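Local coordinates for protein transcriptional regulator, GntR family (Thermotoga maritima, PDB 3SXM) that probably regulates transcription by binding specific DNA sequences, and is represented by its metal-binding FCD domain, caught here without metal, at residues F55-S58 with D59-H63; R85-L88 with V89-N93; K127-E130 with A131-K135. The protein carries 3 engineered substitutions. All blocks are in the same frame, centred on the assembly; numbering follows the deposited sequence. Where two conformers were deposited one is given.

The three contacts are i to i+3 and i to i+4 pairings along helices of the all-helical FCD domain, the second running on into a turn, and they follow one another along the chain: interaction 1 on helix 51-68, interaction 2 at the end of helix 73-90, interaction 3 on the last turns of helix 115-135. Centres of interactions 1 and 2 lie about 13 Å apart, and Asp59 OD2 joins the two through a salt bridge to Arg90 NH1 of 2.6 Å. Interactions 2 and 3, about 11 Å apart between centres, touch by packing of Leu92 and Asn93 on Thr133. Interactions 1 and 2 include residues that bind zinc in other structures of this protein, while interaction 3 lies beside His125, another of them.

Interaction 1: F55-S58 with D59-H63; sequences FDDS and DERLH
Phe55 and Asp59 stand one turn apart on helix 51-68 of the FCD domain, an i to i+4 pair on a face that carries metal-binding residues. Their side chains run side by side, and the Asp59 carboxylate stacks nearly flat on the phenyl ring, the two planes only 8° apart. Asp59 CB lies over the ring face, 3.8 Å from the centroid, as a CH-pi contact, while Phe55 CZ comes within 3.6 Å of Asp59 CG. Both residues hold CG anti to the backbone N (chi1 179° and 170°), which is what lays them alongside one another. The backbone of the same pair is joined as well, Asp59 N donating to Phe55 O at 2.8 Å. Farther round the helix, one of the two modelled conformers of Asp57 presents OD2 to the guanidinium edge of Arg61 as a salt bridge, a pairing to be read cautiously; Arg61 NH2 also meets Glu35 and Glu38 of helix 34-44. Next outward, Arg90 of helix 73-90 pairs with Asp59, and His103 of helix 96-111 lies close by. Asp59 and His63, with His103 and His125, form a zinc site in another structure of this protein; here His63 NE2 is hydrogen-bonded to His103 instead. On the Asp56 side, a water bridges the turn, donating to Asp56 O at 2.8 Å and to Glu60 OE1 at 2.7 Å.

Interaction 2: R85-L88 with V89-N93; sequences RIDL and VRHLN
Val89 rests on the turn before it, its N-H bonded to Arg85 O and its CG2 3.5 Å from that same oxygen. CG2 reaches that oxygen because it stands beside the backbone N (chi1 171°, measured to CG1); Phe7 and Thr11 of helix 5-25 pack on the side chain. Arg90 comes next. Its backbone N donates to Ile86 O, and its aliphatic CG passes 3.3 Å from that carbonyl oxygen before the chain bends at chi3 (-65°) and turns the guanidinium toward Asp87. There the grip is side-on: NE at 2.9 Å and NH2 at 2.8 Å converge on a single oxygen, Asp87 OD1, from the same face of the carboxylate, whose plane stands 49° from that of the guanidinium. The remaining nitrogen, NH1, is taken by Asp59, so this arginine ties two acidic residues of the FCD domain together, and one of them, Asp59, binds zinc in another structure of this protein. A type I turn spans Arg90 to Asn93, and in it sits His91, a ligand of a different zinc site seen in a structure of this protein. Its ring lies alongside the Asp87 side chain, pointing the same way. ND1 donates to Asp87 O at 2.9 Å, the oxygen lying in the ring plane but met from above the carbonyl plane, while the backbone N of His91 reaches the same oxygen from the opposite face. Two bonds thus grip one carbonyl, and the one from ND1 helps fix the rotation of the imidazole. Leu92 follows, its CD2 4.1 Å from Leu88 CD2, the two side chains crossing with Met3 packed against both.

Interaction 3: K127-E130 with A131-K135; sequences KNVE and AETIK
The last turns of helix 115-135, the last helix of this FCD-domain chain, are marked by Thr133 folding back on the carbonyl of Val129. Thr133 OG1 donates to Val129 O at 2.8 Å, and the backbone N of Thr133 donates to the same oxygen at 2.9 Å. The two donors approach differently: the amide comes nearly in line with the C=O bond, whereas the hydroxyl stands above the carbonyl plane, 41° out of it. Placing OG1 beside the backbone N and anti to the carbonyl carbon (chi1 -61°) is what brings the hydroxyl back over the preceding turn. Threonine thereby spends its polar atom on its own helix, a familiar solution for a hydroxyl buried on a helix face, while CG2 is anti to the backbone N. Val129 lies alongside Thr133, pointing the same way, with CG1 4.2 Å from OG1; it also comes close to His125, a zinc ligand in a metal-bound structure of this protein, one turn earlier on the same helix. Around this pair the i to i+4 pattern of an alpha-helix continues. Ala131 N donates to Lys127 O, and the methyl CB of Ala131 leans on that oxygen at 3.4 Å. Glu132 N bonds to Asn128 O, and Glu132 CG comes within 3.3 Å of that oxygen before the chain bends away; the side-chain ND2 of Asn128 is hydrogen-bonded to Glu102 of helix 96-111. On another side of the helix, Ile134 N reaches Glu130 O at 3.0 Å. Ile134 CG1, 3.3 Å from that oxygen, belongs to a side chain that packs on Glu5 and Ile8 of helix 5-25.

Interaction 1: F55-S58 with D59-H63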
loop_
_atom_site.group_PDB
_atom_site.type_symbol
_atom_site.label_atom_id
_atom_site.label_comp_id
_atom_site.label_asym_id
_atom_site.label_seq_id
_atom_site.Cartn_x
_atom_site.Cartn_y
_atom_site.Cartn_z
ATOM N N PHE A 55 21.170 -14.585 -5.281
ATOM C CA PHE A 55 19.885 -13.968 -5.549
ATOM C C PHE A 55 18.645 -14.551 -4.858
ATOM O O PHE A 55 18.012 -13.867 -4.131
ATOM C CB PHE A 55 19.598 -13.835 -7.045
ATOM C CG PHE A 55 18.241 -13.218 -7.367
ATOM C CD1 PHE A 55 18.107 -11.877 -7.542
ATOM C CD2 PHE A 55 17.112 -13.992 -7.447
ATOM C CE1 PHE A 55 16.888 -11.319 -7.810
ATOM C CE2 PHE A 55 15.894 -13.437 -7.724
ATOM C CZ PHE A 55 15.795 -12.107 -7.919
ATOM N N ASP A 56 18.315 -15.798 -5.185
ATOM C CA ASP A 56 17.086 -16.427 -4.720
ATOM C C ASP A 56 16.838 -16.125 -3.253
ATOM O O ASP A 56 15.815 -15.545 -2.889
ATOM C CB ASP A 56 17.150 -17.939 -4.936
ATOM C CG ASP A 56 17.519 -18.310 -6.359
ATOM O OD1 ASP A 56 17.029 -17.642 -7.294
ATOM O OD2 ASP A 56 18.298 -19.268 -6.543
ATOM N N ASP A 57 17.782 -16.528 -2.411
ATOM C CA ASP A 57 17.657 -16.325 -0.978
ATOM C C ASP A 57 17.569 -14.843 -0.637
ATOM O O ASP A 57 16.637 -14.409 0.040
ATOM C CB ASP A 57 18.844 -16.956 -0.248
ATOM C CG ASP A 57 18.774 -16.761 1.254
ATOM O OD1 ASP A 57 18.621 -17.767 1.979
ATOM O OD2 ASP A 57 18.872 -15.603 1.710
ATOM N N SER A 58 18.549 -14.068 -1.094
ATOM C CA SER A 58 18.643 -12.644 -0.691
ATOM C C SER A 58 17.452 -11.812 -1.120
ATOM O O SER A 58 17.009 -10.952 -0.372
ATOM C CB SER A 58 19.945 -11.909 -1.110
ATOM O OG SER A 58 20.098 -11.810 -2.523
ATOM N N ASP A 59 16.947 -12.023 -2.327
ATOM C CA ASP A 59 15.894 -11.166 -2.857
ATOM C C ASP A 59 14.640 -11.355 -1.999
ATOM O O ASP A 59 14.076 -10.373 -1.513
ATOM C CB ASP A 59 15.616 -11.564 -4.308
ATOM C CG ASP A 59 14.370 -10.888 -4.839
ATOM O OD1 ASP A 59 14.402 -9.676 -5.001
ATOM O OD2 ASP A 59 13.326 -11.547 -5.015
ATOM N N GLU A 60 14.225 -12.594 -1.775
ATOM C CA GLU A 60 12.983 -12.849 -1.020
ATOM C C GLU A 60 13.152 -12.314 0.390
ATOM O O GLU A 60 12.281 -11.596 0.919
ATOM C CB GLU A 60 12.640 -14.319 -1.012
ATOM C CG GLU A 60 11.508 -14.666 -0.083
ATOM C CD GLU A 60 11.054 -16.099 -0.132
ATOM O OE1 GLU A 60 11.631 -16.906 -0.887
ATOM O OE2 GLU A 60 10.089 -16.425 0.584
ATOM N N ARG A 61 14.297 -12.578 1.002
ATOM C CA ARG A 61 14.524 -12.100 2.365
ATOM C C ARG A 61 14.498 -10.599 2.464
ATOM O O ARG A 61 13.931 -10.052 3.425
ATOM C CB ARG A 61 15.855 -12.633 2.946
ATOM C CG ARG A 61 15.839 -14.044 3.273
ATOM C CD ARG A 61 17.279 -14.563 3.600
ATOM N NE ARG A 61 17.774 -14.009 4.855
ATOM C CZ ARG A 61 19.012 -14.206 5.291
ATOM N NH1 ARG A 61 19.890 -14.853 4.536
ATOM N NH2 ARG A 61 19.384 -13.715 6.454
ATOM N N LEU A 62 15.093 -9.894 1.514
ATOM C CA LEU A 62 15.219 -8.439 1.624
ATOM C C LEU A 62 13.832 -7.816 1.529
ATOM O O LEU A 62 13.494 -6.953 2.337
ATOM C CB LEU A 62 16.150 -7.909 0.519
ATOM C CG LEU A 62 16.362 -6.404 0.562
ATOM C CD1 LEU A 62 16.969 -5.937 1.870
ATOM C CD2 LEU A 62 17.201 -5.975 -0.587
ATOM N N HIS A 63 13.062 -8.209 0.524
ATOM C CA HIS A 63 11.760 -7.567 0.296
ATOM C C HIS A 63 10.779 -7.961 1.390
ATOM O O HIS A 63 10.013 -7.082 1.859
ATOM C CB HIS A 63 11.260 -7.852 -1.108
ATOM C CG HIS A 63 12.123 -7.224 -2.149
ATOM N ND1 HIS A 63 11.950 -5.937 -2.618
ATOM C CD2 HIS A 63 13.240 -7.698 -2.767
ATOM C CE1 HIS A 63 12.915 -5.642 -3.470
ATOM N NE2 HIS A 63 13.694 -6.707 -3.574
HETATM O O HOH W 1 13.584 -17.240 -2.653
#

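Interaction 2: R85-L88 with V89-N93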
loop_
_atom_site.group_PDB
_atom_site.type_symbol
_atom_site.label_atom_id
_atom_site.label_comp_id
_atom_site.label_asym_id
_atom_site.label_seq_id
_atom_site.Cartn_x
_atom_site.Cartn_y
_atom_site.Cartn_z
ATOM N N ARG A 85 2.385 -15.210 -6.322
ATOM C CA ARG A 85 2.248 -14.394 -7.533
ATOM C C ARG A 85 3.499 -13.540 -7.789
ATOM O O ARG A 85 4.030 -13.466 -8.913
ATOM C CB ARG A 85 0.972 -13.521 -7.409
ATOM C CG ARG A 85 0.832 -12.513 -8.508
ATOM C CD ARG A 85 -0.582 -12.017 -8.611
ATOM N NE ARG A 85 -0.660 -10.920 -9.548
ATOM C CZ ARG A 85 -1.790 -10.401 -10.009
ATOM N NH1 ARG A 85 -2.986 -10.874 -9.577
ATOM N NH2 ARG A 85 -1.751 -9.410 -10.908
ATOM N N ILE A 86 4.019 -12.898 -6.750
ATOM C CA ILE A 86 5.270 -12.165 -6.815
ATOM C C ILE A 86 6.382 -13.087 -7.354
ATOM O O ILE A 86 7.170 -12.678 -8.230
ATOM C CB ILE A 86 5.669 -11.580 -5.437
ATOM C CG1 ILE A 86 4.689 -10.473 -5.039
ATOM C CG2 ILE A 86 7.113 -11.128 -5.450
ATOM C CD1 ILE A 86 4.923 -9.877 -3.676
ATOM N N ASP A 87 6.435 -14.318 -6.832
ATOM C CA ASP A 87 7.494 -15.270 -7.131
ATOM C C ASP A 87 7.342 -15.726 -8.577
ATOM O O ASP A 87 8.341 -15.922 -9.263
ATOM C CB ASP A 87 7.414 -16.454 -6.171
ATOM C CG ASP A 87 8.719 -17.201 -5.973
ATOM O OD1 ASP A 87 9.775 -16.758 -6.434
ATOM O OD2 ASP A 87 8.656 -18.230 -5.270
ATOM N N LEU A 88 6.112 -15.948 -9.054
ATOM C CA LEU A 88 5.881 -16.314 -10.465
ATOM C C LEU A 88 6.481 -15.225 -11.333
ATOM O O LEU A 88 7.254 -15.504 -12.295
ATOM C CB LEU A 88 4.382 -16.485 -10.715
ATOM C CG LEU A 88 3.877 -16.813 -12.091
ATOM C CD1 LEU A 88 2.452 -17.171 -12.062
ATOM C CD2 LEU A 88 4.090 -15.800 -13.188
ATOM N N VAL A 89 6.124 -13.963 -11.040
ATOM C CA VAL A 89 6.613 -12.849 -11.836
ATOM C C VAL A 89 8.131 -12.756 -11.805
ATOM O O VAL A 89 8.790 -12.532 -12.866
ATOM C CB VAL A 89 5.896 -11.495 -11.473
ATOM C CG1 VAL A 89 6.580 -10.355 -12.151
ATOM C CG2 VAL A 89 4.467 -11.620 -11.845
ATOM N N ARG A 90 8.756 -13.015 -10.673
ATOM C CA ARG A 90 10.199 -12.982 -10.567
ATOM C C ARG A 90 10.829 -13.969 -11.513
ATOM O O ARG A 90 11.836 -13.720 -12.074
ATOM C CB ARG A 90 10.733 -13.403 -9.169
ATOM C CG ARG A 90 10.416 -12.673 -7.984
ATOM C CD ARG A 90 11.448 -13.032 -6.824
ATOM N NE ARG A 90 11.428 -14.421 -6.337
ATOM C CZ ARG A 90 12.266 -14.911 -5.428
ATOM N NH1 ARG A 90 13.203 -14.156 -4.937
ATOM N NH2 ARG A 90 12.163 -16.158 -5.012
ATOM N N HIS A 91 10.245 -15.125 -11.578
ATOM C CA HIS A 91 10.816 -16.210 -12.377
ATOM C C HIS A 91 10.603 -16.070 -13.901
ATOM O O HIS A 91 11.129 -16.872 -14.707
ATOM C CB HIS A 91 10.295 -17.561 -11.887
ATOM C CG HIS A 91 10.956 -18.052 -10.645
ATOM N ND1 HIS A 91 10.588 -17.681 -9.365
ATOM C CD2 HIS A 91 12.006 -18.901 -10.504
ATOM C CE1 HIS A 91 11.397 -18.266 -8.495
ATOM N NE2 HIS A 91 12.238 -19.027 -9.157
ATOM N N LEU A 92 9.912 -15.024 -14.325
ATOM C CA LEU A 92 9.645 -14.832 -15.748
ATOM C C LEU A 92 10.843 -14.380 -16.462
ATOM O O LEU A 92 10.954 -14.620 -17.670
ATOM C CB LEU A 92 8.539 -13.794 -15.990
ATOM C CG LEU A 92 7.161 -14.265 -15.568
ATOM C CD1 LEU A 92 6.146 -13.088 -15.724
ATOM C CD2 LEU A 92 6.678 -15.513 -16.320
ATOM N N ASN A 93 11.768 -13.727 -15.792
ATOM C CA ASN A 93 12.934 -13.173 -16.449
ATOM C C ASN A 93 14.101 -13.168 -15.499
ATOM O O ASN A 93 13.999 -12.674 -14.456
ATOM C CB ASN A 93 12.629 -11.766 -16.918
ATOM C CG ASN A 93 13.751 -11.153 -17.742
ATOM O OD1 ASN A 93 14.240 -10.098 -17.440
ATOM N ND2 ASN A 93 14.112 -11.802 -18.784
#

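Interaction 3: K127-E130 with A131-K135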
loop_
_atom_site.group_PDB
_atom_site.type_symbol
_atom_site.label_atom_id
_atom_site.label_comp_id
_atom_site.label_asym_id
_atom_site.label_seq_id
_atom_site.Cartn_x
_atom_site.Cartn_y
_atom_site.Cartn_z
ATOM N N LYS A 127 10.654 -0.894 -10.942
ATOM C CA LYS A 127 10.295 -0.429 -12.283
ATOM C C LYS A 127 11.225 -1.034 -13.329
ATOM O O LYS A 127 10.795 -1.313 -14.441
ATOM C CB LYS A 127 10.211 1.075 -12.401
ATOM C CG LYS A 127 9.132 1.623 -11.478
ATOM C CD LYS A 127 8.424 2.833 -11.986
ATOM C CE LYS A 127 7.561 3.431 -10.886
ATOM N NZ LYS A 127 6.522 4.413 -11.333
ATOM N N ASN A 128 12.478 -1.249 -12.956
ATOM C CA ASN A 128 13.465 -1.833 -13.894
ATOM C C ASN A 128 13.144 -3.285 -14.129
ATOM O O ASN A 128 13.179 -3.732 -15.300
ATOM C CB ASN A 128 14.890 -1.718 -13.323
ATOM C CG ASN A 128 15.491 -0.310 -13.445
ATOM O OD1 ASN A 128 14.974 0.560 -14.134
ATOM N ND2 ASN A 128 16.628 -0.115 -12.795
ATOM N N VAL A 129 12.844 -4.034 -13.071
ATOM C CA VAL A 129 12.395 -5.419 -13.164
ATOM C C VAL A 129 11.165 -5.503 -14.073
ATOM O O VAL A 129 11.103 -6.312 -15.005
ATOM C CB VAL A 129 12.155 -5.988 -11.775
ATOM C CG1 VAL A 129 11.323 -7.222 -11.800
ATOM C CG2 VAL A 129 13.494 -6.196 -11.078
ATOM N N GLU A 130 10.198 -4.645 -13.825
ATOM C CA GLU A 130 8.972 -4.597 -14.597
ATOM C C GLU A 130 9.285 -4.408 -16.076
ATOM O O GLU A 130 8.781 -5.173 -16.915
ATOM C CB GLU A 130 8.076 -3.465 -14.091
ATOM C CG GLU A 130 6.773 -3.317 -14.824
ATOM C CD GLU A 130 5.958 -2.196 -14.251
ATOM O OE1 GLU A 130 6.531 -1.135 -13.911
ATOM O OE2 GLU A 130 4.760 -2.401 -14.057
ATOM N N ALA A 131 10.063 -3.393 -16.392
ATOM C CA ALA A 131 10.330 -3.041 -17.769
ATOM C C ALA A 131 11.019 -4.194 -18.478
ATOM O O ALA A 131 10.706 -4.491 -19.650
ATOM C CB ALA A 131 11.155 -1.749 -17.839
ATOM N N GLU A 132 11.977 -4.823 -17.811
ATOM C CA GLU A 132 12.735 -5.877 -18.462
ATOM C C GLU A 132 11.887 -7.120 -18.628
ATOM O O GLU A 132 12.012 -7.846 -19.622
ATOM C CB GLU A 132 13.984 -6.203 -17.631
ATOM C CG GLU A 132 15.030 -5.203 -17.631
ATOM C CD GLU A 132 16.313 -5.774 -18.217
ATOM O OE1 GLU A 132 17.060 -5.014 -18.864
ATOM O OE2 GLU A 132 16.562 -6.991 -18.047
ATOM N N THR A 133 10.982 -7.399 -17.696
ATOM C CA THR A 133 10.111 -8.526 -17.815
ATOM C C THR A 133 9.153 -8.323 -18.988
ATOM O O THR A 133 8.971 -9.225 -19.814
ATOM C CB THR A 133 9.339 -8.724 -16.469
ATOM O OG1 THR A 133 10.299 -8.961 -15.437
ATOM C CG2 THR A 133 8.405 -9.897 -16.514
ATOM N N ILE A 134 8.614 -7.120 -19.141
ATOM C CA ILE A 134 7.727 -6.834 -20.256
ATOM C C ILE A 134 8.494 -6.912 -21.594
ATOM O O ILE A 134 7.948 -7.401 -22.605
ATOM C CB ILE A 134 7.037 -5.464 -20.066
ATOM C CG1 ILE A 134 6.132 -5.518 -18.813
ATOM C CG2 ILE A 134 6.204 -5.101 -21.329
ATOM C CD1 ILE A 134 5.163 -6.626 -18.826
ATOM N N LYS A 135 9.711 -6.399 -21.610
ATOM C CA LYS A 135 10.526 -6.353 -22.849
ATOM C C LYS A 135 10.811 -7.754 -23.331
ATOM O O LYS A 135 11.030 -7.979 -24.539
ATOM C CB LYS A 135 11.854 -5.654 -22.558
ATOM C CG LYS A 135 12.832 -5.574 -23.738
ATOM C CD LYS A 135 14.108 -4.809 -23.346
ATOM C CE LYS A 135 15.030 -4.644 -24.574
ATOM N NZ LYS A 135 16.071 -3.606 -24.326
#